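Local coordinates for aminotransferase (Helicobacter pylori, PDB 2FNU), which transfers an amino group from glutamate to a UDP-linked 4-keto sugar, the second step in making pseudaminic acid for flagellin modification, at residues Glu43-Lys48 against Ala192-Asp197. Sequence-based numbering, arbitrary orientation.
Sequences EFLGVK and AVVTND
The side-chain amide of Asn196 meets the backbone of Val47 and Lys48 through its oxygen and not over a face: Lys48 N and Val47 CA both lie beyond OD1, close to the amide plane. Asn196 OD1 accepts from Lys48 N at 2.8 Å, the donor nearly in line with the C=O bond (164°), and sits 3.4 Å from Val47 CA. With CG anti to the carbonyl carbon, the amide lies beside its own backbone N, and OD1 reaches Lys48 N from there. At the other corner, Asn196 ND2 donates to a water that in turn donates to Gly46 O. Both polar atoms are thus engaged with the turn 46-48, which would hold the amide in this rotation. Lys48 NZ bonds the backbone carbonyl, reaching Asn196 O at 2.9 Å, tilted 17° from the carbonyl plane. A bend at chi3 (-79°) folds the lysine chain over the asparagine backbone, CE passing 3.3 Å from Asn196 O. Deeper in, contacts turn apolar: Val47 CG2 rests 3.9 Å from Val194 CB, and Leu45 CD1 touches Val194 CG1, each pair crossing at about a right angle. Gly46, the first residue past helix 32-45, has positive phi and turns the chain toward strand 49-53, the neighbour of strand 191-195 in the large mixed sheet of this PLP-dependent aminotransferase. Phe177 of strand 174-178 touches both Leu45 and Val194, adding to the apolar patch. Past Asn196, the Asp197 side chain N-caps helix 198-208 through Leu200 N, while Thr195 OG1 closes an ST turn with Asp197 N and also bonds Leu173 O.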
# COMPACT_ATOMS: atom_id res chain seq x y z
N GLU B 43 23.06 -1.47 5.55
CA GLU B 43 24.36 -2.16 5.58
C GLU B 43 24.78 -2.61 4.17
O GLU B 43 25.93 -2.45 3.76
CB GLU B 43 24.33 -3.33 6.55
CG GLU B 43 24.21 -2.83 7.96
CD GLU B 43 24.66 -3.82 9.01
OE1 GLU B 43 25.56 -4.64 8.71
OE2 GLU B 43 24.12 -3.76 10.14
N PHE B 44 23.81 -3.11 3.41
CA PHE B 44 24.08 -3.55 2.04
C PHE B 44 24.52 -2.41 1.13
O PHE B 44 25.43 -2.58 0.32
CB PHE B 44 22.81 -4.22 1.51
CG PHE B 44 22.94 -4.84 0.13
CD1 PHE B 44 23.59 -6.04 -0.05
CD2 PHE B 44 22.35 -4.23 -0.97
CE1 PHE B 44 23.69 -6.61 -1.33
CE2 PHE B 44 22.46 -4.79 -2.24
CZ PHE B 44 23.11 -5.98 -2.41
N LEU B 45 23.87 -1.25 1.26
CA LEU B 45 24.09 -0.13 0.36
C LEU B 45 25.11 0.89 0.87
O LEU B 45 25.61 1.72 0.10
CB LEU B 45 22.75 0.57 0.09
CG LEU B 45 21.71 -0.30 -0.61
CD1 LEU B 45 20.38 0.44 -0.56
CD2 LEU B 45 22.13 -0.61 -2.04
N GLY B 46 25.38 0.87 2.17
CA GLY B 46 26.23 1.90 2.79
C GLY B 46 25.56 3.27 2.88
O GLY B 46 26.21 4.30 2.66
N VAL B 47 24.26 3.27 3.19
CA VAL B 47 23.49 4.51 3.34
C VAL B 47 23.06 4.72 4.78
O VAL B 47 23.08 3.79 5.59
CB VAL B 47 22.27 4.58 2.37
CG1 VAL B 47 22.75 4.56 0.92
CG2 VAL B 47 21.30 3.44 2.61
N LYS B 48 22.67 5.96 5.08
CA LYS B 48 22.29 6.33 6.43
C LYS B 48 20.91 5.79 6.84
O LYS B 48 20.70 5.36 7.98
CB LYS B 48 22.31 7.85 6.51
CG LYS B 48 22.59 8.40 7.86
CD LYS B 48 22.54 9.92 7.84
CE LYS B 48 23.78 10.56 7.26
NZ LYS B 48 23.62 12.07 7.31
N ALA B 192 11.21 0.58 -1.28
CA ALA B 192 11.99 1.26 -0.23
C ALA B 192 12.37 2.63 -0.74
O ALA B 192 12.56 2.81 -1.95
CB ALA B 192 13.26 0.50 0.11
N VAL B 193 12.49 3.59 0.18
CA VAL B 193 13.22 4.83 -0.10
C VAL B 193 14.44 4.80 0.80
O VAL B 193 14.32 4.55 2.00
CB VAL B 193 12.44 6.12 0.19
CG1 VAL B 193 13.29 7.35 -0.28
CG2 VAL B 193 11.08 6.15 -0.47
N VAL B 194 15.61 5.01 0.20
CA VAL B 194 16.84 5.16 1.00
C VAL B 194 17.38 6.57 0.79
O VAL B 194 17.16 7.21 -0.25
CB VAL B 194 17.92 4.09 0.69
CG1 VAL B 194 17.31 2.69 0.89
CG2 VAL B 194 18.46 4.25 -0.73
N THR B 195 18.04 7.08 1.83
CA THR B 195 18.54 8.46 1.77
C THR B 195 19.64 8.65 2.80
O THR B 195 19.67 7.91 3.78
CB THR B 195 17.40 9.50 2.02
OG1 THR B 195 17.92 10.83 1.87
CG2 THR B 195 16.76 9.37 3.41
N ASN B 196 20.51 9.64 2.57
CA ASN B 196 21.48 10.08 3.60
C ASN B 196 21.02 11.37 4.29
O ASN B 196 21.76 11.93 5.09
CB ASN B 196 22.88 10.24 2.99
CG ASN B 196 23.47 8.91 2.53
OD1 ASN B 196 23.21 7.86 3.13
ND2 ASN B 196 24.26 8.95 1.44
N ASP B 197 19.80 11.82 3.99
CA ASP B 197 19.22 13.03 4.59
C ASP B 197 18.27 12.64 5.72
O ASP B 197 17.18 12.13 5.47
CB ASP B 197 18.47 13.82 3.51
CG ASP B 197 18.02 15.20 3.99
OD1 ASP B 197 17.26 15.30 4.97
OD2 ASP B 197 18.47 16.19 3.39
O HOH W 1 26.05 6.47 0.92